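Local coordinates for protein bile salt hydrolase/transferase (Clostridium perfringens, PDB 2BJF) that hydrolyses the amide bond of glycine- and taurine-conjugated bile salts such as glycocholate and taurodeoxycholate, releasing free bile acids, and also acts as a bile acid amine N-acyltransferase, at residues Q28-I33 and G287-N292; D69-K74 and I302-E307. All blocks are in the same frame, centred on the assembly; numbering follows the deposited sequence.

Interaction 1: residues Q28-I33 and G287-N292; sequences QSIIFI and GIYYYN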
ATOM      1  N   GLN A  28     -26.031  24.411  10.654  1.00 14.06           N
ATOM      2  CA  GLN A  28     -25.210  25.394   9.961  1.00 13.77           C
ATOM      3  C   GLN A  28     -25.995  26.297   9.019  1.00 13.55           C
ATOM      4  O   GLN A  28     -27.000  25.892   8.428  1.00 13.49           O
ATOM      5  CB  GLN A  28     -24.052  24.728   9.206  1.00 13.77           C
ATOM      6  CG  GLN A  28     -24.456  23.689   8.164  1.00 13.84           C
ATOM      7  CD  GLN A  28     -24.404  22.265   8.688  1.00 14.08           C
ATOM      8  OE1 GLN A  28     -24.887  21.967   9.781  1.00 13.83           O
ATOM      9  NE2 GLN A  28     -23.815  21.372   7.898  1.00 14.32           N
ATOM     10  N   SER A  29     -25.517  27.530   8.909  1.00 13.24           N
ATOM     11  CA  SER A  29     -25.952  28.466   7.887  1.00 13.07           C
ATOM     12  C   SER A  29     -24.731  29.287   7.496  1.00 12.80           C
ATOM     13  O   SER A  29     -23.705  29.249   8.183  1.00 12.71           O
ATOM     14  CB  SER A  29     -27.068  29.373   8.414  1.00 13.18           C
ATOM     15  OG  SER A  29     -26.609  30.187   9.478  1.00 13.61           O
ATOM     16  N   ILE A  30     -24.830  30.005   6.384  1.00 12.55           N
ATOM     17  CA  ILE A  30     -23.775  30.926   5.994  1.00 12.51           C
ATOM     18  C   ILE A  30     -24.066  32.258   6.681  1.00 12.19           C
ATOM     19  O   ILE A  30     -25.119  32.865   6.463  1.00 12.48           O
ATOM     20  CB  ILE A  30     -23.655  31.079   4.457  1.00 12.66           C
ATOM     21  CG1 ILE A  30     -23.379  29.725   3.787  1.00 12.83           C
ATOM     22  CG2 ILE A  30     -22.534  32.047   4.105  1.00 12.99           C
ATOM     23  CD1 ILE A  30     -24.622  28.888   3.504  1.00 13.71           C
ATOM     24  N   ILE A  31     -23.133  32.685   7.526  1.00 11.80           N
ATOM     25  CA  ILE A  31     -23.332  33.835   8.409  1.00 11.34           C
ATOM     26  C   ILE A  31     -22.502  35.036   7.970  1.00 11.06           C
ATOM     27  O   ILE A  31     -21.288  34.928   7.774  1.00 10.75           O
ATOM     28  CB  ILE A  31     -22.988  33.477   9.883  1.00 11.43           C
ATOM     29  CG1 ILE A  31     -23.833  32.292  10.365  1.00 11.30           C
ATOM     30  CG2 ILE A  31     -23.171  34.685  10.806  1.00 11.32           C
ATOM     31  CD1 ILE A  31     -23.370  31.700  11.685  1.00 11.44           C
ATOM     32  N   PHE A  32     -23.173  36.176   7.815  1.00 10.64           N
ATOM     33  CA  PHE A  32     -22.518  37.451   7.549  1.00 10.46           C
ATOM     34  C   PHE A  32     -22.605  38.348   8.779  1.00 10.33           C
ATOM     35  O   PHE A  32     -23.691  38.558   9.327  1.00 10.27           O
ATOM     36  CB  PHE A  32     -23.152  38.154   6.340  1.00 10.48           C
ATOM     37  CG  PHE A  32     -22.667  39.567   6.132  1.00 10.19           C
ATOM     38  CD1 PHE A  32     -21.453  39.813   5.495  1.00 10.52           C
ATOM     39  CD2 PHE A  32     -23.422  40.651   6.577  1.00 10.31           C
ATOM     40  CE1 PHE A  32     -20.996  41.114   5.302  1.00 10.15           C
ATOM     41  CE2 PHE A  32     -22.972  41.959   6.391  1.00  9.99           C
ATOM     42  CZ  PHE A  32     -21.757  42.190   5.751  1.00 10.19           C
ATOM     43  N   ILE A  33     -21.456  38.870   9.203  1.00 10.16           N
ATOM     44  CA  ILE A  33     -21.395  39.832  10.302  1.00 10.14           C
ATOM     45  C   ILE A  33     -20.752  41.125   9.798  1.00 10.20           C
ATOM     46  O   ILE A  33     -19.623  41.100   9.306  1.00 10.02           O
ATOM     47  CB  ILE A  33     -20.596  39.291  11.521  1.00 10.16           C
ATOM     48  CG1 ILE A  33     -21.072  37.886  11.913  1.00  9.94           C
ATOM     49  CG2 ILE A  33     -20.714  40.253  12.705  1.00 10.35           C
ATOM     50  CD1 ILE A  33     -20.215  37.208  12.978  1.00 10.08           C
ATOM     51  N   GLY A 287     -14.114  38.213  -2.047  1.00 11.60           N
ATOM     52  CA  GLY A 287     -15.012  38.072  -0.902  1.00 11.25           C
ATOM     53  C   GLY A 287     -16.238  37.227  -1.199  1.00 10.99           C
ATOM     54  O   GLY A 287     -17.302  37.432  -0.609  1.00 10.91           O
ATOM     55  N   ILE A 288     -16.087  36.271  -2.113  1.00 10.63           N
ATOM     56  CA  ILE A 288     -17.182  35.372  -2.470  1.00 10.49           C
ATOM     57  C   ILE A 288     -16.982  34.001  -1.832  1.00 10.35           C
ATOM     58  O   ILE A 288     -15.933  33.365  -1.996  1.00 10.38           O
ATOM     59  CB  ILE A 288     -17.367  35.242  -4.005  1.00 10.45           C
ATOM     60  CG1 ILE A 288     -17.582  36.622  -4.640  1.00 10.55           C
ATOM     61  CG2 ILE A 288     -18.549  34.319  -4.326  1.00 10.14           C
ATOM     62  CD1 ILE A 288     -17.484  36.639  -6.157  1.00 10.70           C
ATOM     63  N   TYR A 289     -17.994  33.571  -1.086  1.00 10.15           N
ATOM     64  CA  TYR A 289     -18.014  32.261  -0.458  1.00 10.12           C
ATOM     65  C   TYR A 289     -18.770  31.297  -1.372  1.00 10.08           C
ATOM     66  O   TYR A 289     -19.988  31.415  -1.538  1.00  9.87           O
ATOM     67  CB  TYR A 289     -18.688  32.355   0.920  1.00 10.10           C
ATOM     68  CG  TYR A 289     -18.584  31.103   1.768  1.00 10.10           C
ATOM     69  CD1 TYR A 289     -17.594  30.979   2.741  1.00 10.24           C
ATOM     70  CD2 TYR A 289     -19.487  30.051   1.609  1.00 10.37           C
ATOM     71  CE1 TYR A 289     -17.495  29.831   3.524  1.00 10.17           C
ATOM     72  CE2 TYR A 289     -19.398  28.900   2.383  1.00 10.57           C
ATOM     73  CZ  TYR A 289     -18.401  28.799   3.340  1.00 10.19           C
ATOM     74  OH  TYR A 289     -18.311  27.661   4.107  1.00 10.19           O
ATOM     75  N   TYR A 290     -18.039  30.364  -1.982  1.00 10.02           N
ATOM     76  CA  TYR A 290     -18.643  29.307  -2.794  1.00 10.06           C
ATOM     77  C   TYR A 290     -18.734  28.024  -1.983  1.00 10.02           C
ATOM     78  O   TYR A 290     -17.823  27.703  -1.220  1.00 10.08           O
ATOM     79  CB  TYR A 290     -17.811  29.014  -4.043  1.00 10.11           C
ATOM     80  CG  TYR A 290     -17.610  30.167  -4.999  1.00  9.99           C
ATOM     81  CD1 TYR A 290     -18.569  30.479  -5.963  1.00 10.01           C
ATOM     82  CD2 TYR A 290     -16.437  30.919  -4.968  1.00 10.02           C
ATOM     83  CE1 TYR A 290     -18.373  31.528  -6.856  1.00 10.22           C
ATOM     84  CE2 TYR A 290     -16.229  31.965  -5.855  1.00 10.45           C
ATOM     85  CZ  TYR A 290     -17.199  32.266  -6.796  1.00 10.36           C
ATOM     86  OH  TYR A 290     -16.994  33.305  -7.672  1.00 10.93           O
ATOM     87  N   TYR A 291     -19.822  27.279  -2.158  1.00 10.04           N
ATOM     88  CA  TYR A 291     -19.944  25.973  -1.514  1.00  9.92           C
ATOM     89  C   TYR A 291     -20.962  25.077  -2.206  1.00  9.84           C
ATOM     90  O   TYR A 291     -21.893  25.557  -2.855  1.00  9.81           O
ATOM     91  CB  TYR A 291     -20.306  26.125  -0.025  1.00 10.05           C
ATOM     92  CG  TYR A 291     -21.783  26.331   0.227  1.00 10.05           C
ATOM     93  CD1 TYR A 291     -22.583  25.287   0.689  1.00 10.22           C
ATOM     94  CD2 TYR A 291     -22.385  27.568  -0.009  1.00 10.23           C
ATOM     95  CE1 TYR A 291     -23.945  25.466   0.909  1.00 10.50           C
ATOM     96  CE2 TYR A 291     -23.746  27.757   0.209  1.00 10.53           C
ATOM     97  CZ  TYR A 291     -24.518  26.702   0.668  1.00 10.53           C
ATOM     98  OH  TYR A 291     -25.863  26.885   0.888  1.00 10.64           O
ATOM     99  N   ASN A 292     -20.765  23.772  -2.067  1.00  9.78           N
ATOM    100  CA  ASN A 292     -21.818  22.805  -2.353  1.00  9.75           C
ATOM    101  C   ASN A 292     -21.952  21.837  -1.178  1.00  9.74           C
ATOM    102  O   ASN A 292     -21.194  21.933  -0.209  1.00  9.78           O
ATOM    103  CB  ASN A 292     -21.596  22.091  -3.696  1.00  9.80           C
ATOM    104  CG  ASN A 292     -20.350  21.210  -3.718  1.00 10.00           C
ATOM    105  OD1 ASN A 292     -19.679  21.011  -2.703  1.00 10.59           O
ATOM    106  ND2 ASN A 292     -20.042  20.673  -4.894  1.00 10.22           N
TER
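I30 is the one residue of 28-33 that reaches across to 287-292, and it does so with its longer branch, meeting the rings of Y289 and Y291. The tight part is at Y291: CD1 of I30 lies 3.6 Å from CZ of Y291 and 3.5 Å from its OH, the two side chains coming from opposite directions. With chi1 at -59°, CG1 of I30 stands beside the backbone N and opposite the carbonyl carbon, and from there carries CD1 to the phenol end of that ring. A branched aliphatic chain suits this place because its one flexible arm can lie against both rings, and it has no polar group to satisfy. The tyrosine hydroxyls find their partners elsewhere: Y291 OH bonds to the backbone N of N320, and Y289 OH to the carboxylate of D69. The Y289 side is looser, with CG1 of I30 4.3 Å from CE2 of Y289. Further out, S29 turns away and is partly exposed, as is I288, whose CG2 lies over one face of the Y290 ring. G287, with its positive phi, begins a G1 beta bulge at the head of the strand. This is face-to-face packing of the two antiparallel sheets of the Ntn-hydrolase sandwich: strand 29-33 lies between 54-61 and 315-318 in one, and 288-293 between 275-283 and 300-303 in the other.

Interaction 2: residues D69-K74 and I302-E307; sequences DGMNEK and IDMNKE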
ATOM      1  N   ASP A  69     -15.634  27.726   9.122  1.00 10.88           N
ATOM      2  CA  ASP A  69     -14.676  28.334   8.198  1.00 10.88           C
ATOM      3  C   ASP A  69     -15.256  29.632   7.655  1.00 10.83           C
ATOM      4  O   ASP A  69     -16.474  29.775   7.540  1.00 11.03           O
ATOM      5  CB  ASP A  69     -14.295  27.391   7.047  1.00 10.86           C
ATOM      6  CG  ASP A  69     -15.502  26.784   6.356  1.00 10.97           C
ATOM      7  OD1 ASP A  69     -16.023  25.773   6.865  1.00 10.77           O
ATOM      8  OD2 ASP A  69     -15.916  27.311   5.301  1.00 11.34           O
ATOM      9  N   GLY A  70     -14.381  30.574   7.328  1.00 10.76           N
ATOM     10  CA  GLY A  70     -14.822  31.865   6.823  1.00 10.60           C
ATOM     11  C   GLY A  70     -13.693  32.780   6.405  1.00 10.68           C
ATOM     12  O   GLY A  70     -12.520  32.407   6.453  1.00 10.57           O
ATOM     13  N   MET A  71     -14.062  33.985   5.987  1.00 10.58           N
ATOM     14  CA  MET A  71     -13.095  35.005   5.609  1.00 10.77           C
ATOM     15  C   MET A  71     -13.584  36.375   6.050  1.00 10.48           C
ATOM     16  O   MET A  71     -14.751  36.537   6.416  1.00 10.49           O
ATOM     17  CB  MET A  71     -12.874  34.999   4.094  1.00 10.78           C
ATOM     18  CG  MET A  71     -14.116  35.349   3.299  1.00 11.08           C
ATOM     19  SD  MET A  71     -13.869  35.313   1.524  1.00 11.97           S
ATOM     20  CE  MET A  71     -15.510  34.808   1.050  1.00 11.37           C
ATOM     21  N   ASN A  72     -12.689  37.358   6.018  1.00 10.22           N
ATOM     22  CA  ASN A  72     -13.097  38.746   6.207  1.00 10.01           C
ATOM     23  C   ASN A  72     -12.960  39.581   4.928  1.00 10.10           C
ATOM     24  O   ASN A  72     -12.487  39.092   3.897  1.00  9.88           O
ATOM     25  CB  ASN A  72     -12.390  39.390   7.415  1.00  9.96           C
ATOM     26  CG  ASN A  72     -10.892  39.573   7.215  1.00  9.79           C
ATOM     27  OD1 ASN A  72     -10.400  39.702   6.094  1.00  9.71           O
ATOM     28  ND2 ASN A  72     -10.161  39.607   8.324  1.00  9.67           N
ATOM     29  N   GLU A  73     -13.382  40.841   5.015  1.00 10.23           N
ATOM     30  CA  GLU A  73     -13.374  41.773   3.883  1.00 10.55           C
ATOM     31  C   GLU A  73     -11.978  42.109   3.351  1.00 10.69           C
ATOM     32  O   GLU A  73     -11.845  42.672   2.262  1.00 11.03           O
ATOM     33  CB  GLU A  73     -14.084  43.067   4.283  1.00 10.45           C
ATOM     34  CG  GLU A  73     -13.486  43.730   5.516  1.00 10.77           C
ATOM     35  CD  GLU A  73     -14.066  45.098   5.777  1.00 10.70           C
ATOM     36  OE1 GLU A  73     -13.753  46.034   5.012  1.00 11.51           O
ATOM     37  OE2 GLU A  73     -14.827  45.235   6.755  1.00 11.23           O
ATOM     38  N   LYS A  74     -10.948  41.777   4.128  1.00 10.82           N
ATOM     39  CA  LYS A  74      -9.565  42.098   3.770  1.00 10.97           C
ATOM     40  C   LYS A  74      -8.872  40.952   3.033  1.00 10.82           C
ATOM     41  O   LYS A  74      -7.728  41.090   2.591  1.00 10.92           O
ATOM     42  CB  LYS A  74      -8.756  42.488   5.015  1.00 11.05           C
ATOM     43  CG  LYS A  74      -9.347  43.635   5.846  1.00 11.88           C
ATOM     44  CD  LYS A  74      -9.553  44.922   5.043  1.00 13.36           C
ATOM     45  CE  LYS A  74      -8.239  45.617   4.721  1.00 14.29           C
ATOM     46  NZ  LYS A  74      -8.468  46.920   4.038  1.00 14.99           N
ATOM     47  N   ILE A 302     -22.188  33.221  -2.343  1.00 10.41           N
ATOM     48  CA  ILE A 302     -22.607  34.362  -1.528  1.00 10.58           C
ATOM     49  C   ILE A 302     -21.468  35.376  -1.511  1.00 10.59           C
ATOM     50  O   ILE A 302     -20.359  35.074  -1.060  1.00 10.40           O
ATOM     51  CB  ILE A 302     -23.012  33.936  -0.092  1.00 10.69           C
ATOM     52  CG1 ILE A 302     -24.263  33.054  -0.141  1.00 11.23           C
ATOM     53  CG2 ILE A 302     -23.274  35.162   0.790  1.00 10.83           C
ATOM     54  CD1 ILE A 302     -24.346  32.011   0.946  1.00 12.86           C
ATOM     55  N   ASP A 303     -21.752  36.570  -2.024  1.00 10.73           N
ATOM     56  CA  ASP A 303     -20.769  37.641  -2.146  1.00 10.91           C
ATOM     57  C   ASP A 303     -20.951  38.619  -0.990  1.00 10.98           C
ATOM     58  O   ASP A 303     -21.962  39.324  -0.916  1.00 10.89           O
ATOM     59  CB  ASP A 303     -20.948  38.349  -3.498  1.00 10.98           C
ATOM     60  CG  ASP A 303     -19.846  39.361  -3.803  1.00 11.33           C
ATOM     61  OD1 ASP A 303     -19.121  39.795  -2.880  1.00 11.90           O
ATOM     62  OD2 ASP A 303     -19.714  39.733  -4.990  1.00 11.59           O
ATOM     63  N   MET A 304     -19.972  38.657  -0.086  1.00 11.05           N
ATOM     64  CA  MET A 304     -20.051  39.532   1.089  1.00 11.28           C
ATOM     65  C   MET A 304     -20.044  41.016   0.714  1.00 11.26           C
ATOM     66  O   MET A 304     -20.604  41.846   1.434  1.00 11.23           O
ATOM     67  CB  MET A 304     -18.938  39.213   2.098  1.00 11.24           C
ATOM     68  CG  MET A 304     -17.555  39.749   1.743  1.00 11.33           C
ATOM     69  SD  MET A 304     -16.279  39.273   2.926  1.00 11.88           S
ATOM     70  CE  MET A 304     -16.876  40.052   4.422  1.00 11.45           C
ATOM     71  N   ASN A 305     -19.422  41.335  -0.419  1.00 11.34           N
ATOM     72  CA  ASN A 305     -19.304  42.718  -0.878  1.00 11.45           C
ATOM     73  C   ASN A 305     -20.597  43.294  -1.455  1.00 11.49           C
ATOM     74  O   ASN A 305     -20.701  44.502  -1.688  1.00 11.52           O
ATOM     75  CB  ASN A 305     -18.145  42.854  -1.868  1.00 11.56           C
ATOM     76  CG  ASN A 305     -16.793  42.745  -1.190  1.00 11.82           C
ATOM     77  OD1 ASN A 305     -16.448  43.561  -0.330  1.00 12.64           O
ATOM     78  ND2 ASN A 305     -16.020  41.736  -1.571  1.00 12.44           N
ATOM     79  N   LYS A 306     -21.579  42.424  -1.678  1.00 11.43           N
ATOM     80  CA  LYS A 306     -22.913  42.855  -2.085  1.00 11.49           C
ATOM     81  C   LYS A 306     -23.741  43.280  -0.873  1.00 11.41           C
ATOM     82  O   LYS A 306     -24.698  44.040  -1.008  1.00 11.49           O
ATOM     83  CB  LYS A 306     -23.624  41.755  -2.877  1.00 11.58           C
ATOM     84  CG  LYS A 306     -22.966  41.453  -4.220  1.00 12.10           C
ATOM     85  CD  LYS A 306     -23.803  40.524  -5.076  1.00 13.09           C
ATOM     86  CE  LYS A 306     -24.866  41.284  -5.864  1.00 13.53           C
ATOM     87  NZ  LYS A 306     -25.739  40.351  -6.624  1.00 14.83           N
ATOM     88  N   GLU A 307     -23.357  42.793   0.305  1.00 11.32           N
ATOM     89  CA  GLU A 307     -24.015  43.168   1.557  1.00 11.29           C
ATOM     90  C   GLU A 307     -23.487  44.502   2.084  1.00 11.19           C
ATOM     91  O   GLU A 307     -22.441  44.986   1.643  1.00 11.10           O
ATOM     92  CB  GLU A 307     -23.828  42.075   2.619  1.00 11.47           C
ATOM     93  CG  GLU A 307     -24.319  40.681   2.214  1.00 11.72           C
ATOM     94  CD  GLU A 307     -25.815  40.615   1.933  1.00 12.49           C
ATOM     95  OE1 GLU A 307     -26.596  41.333   2.597  1.00 13.33           O
ATOM     96  OE2 GLU A 307     -26.211  39.832   1.043  1.00 12.91           O
TER
HETATM   97  O   HOH W   1     -13.411  41.418  -0.346  1.00 18.06           O
HETATM   98  O   HOH W   2     -14.069  44.097   0.747  1.00 21.20           O
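The backbones approach most closely at E73 and M304, their CA atoms 7.6 Å apart, just past the ends of strands 70-72 and 300-303, and no direct hydrogen bond joins them. M304 spans the gap: CG sits between the backbone N and the carbonyl carbon (chi1 77°), and a bend at chi3 lays the methyl CE 3.6 Å from the backbone N of E73. SD of M304 rests 3.9 Å from the carbonyl C of N72 and 4.5 Å from CG of M71. Flexible, unbranched methionine can follow a peptide surface in this way. Each strand here belongs to a different sheet of the sandwich, and the chain turns at the end of each through an Asx turn. N72 OD1 accepts from K74 N at 2.9 Å, the donor 43° out of the amide plane, while N72 ND2 bonds to the carbonyl O of L110; D303 OD1 accepts from N305 N. The short side chains of Asn and Asp place an oxygen just where such a turn needs it. Two waters link E73 O to N305, one 2.7 Å from OD1 of N305, the other at its ND2, which also bonds to K286 O. The E73 carboxylate points elsewhere, in a salt bridge with R35 and a hydrogen bond with A53 N.

Both interactions join the same two sheets, and both are largely buried, but interaction 1 lies deeper in the sandwich while interaction 2 reaches its rim, where exposed N305 and bridging waters appear. Their chemistry follows: aliphatic-aromatic contact in the first, methionine against backbone plus water-mediated polar links in the second. Strands 288-293 and 300-303 are neighbours in one sheet, tied by the backbone bond from Y289 N to I302 O, and CE of M71 packs on the carbonyl carbons of G287 and I288. D69, besides holding Y289, forms a salt bridge with the deoxycholate-binding R18, connecting this region to the bile acid site.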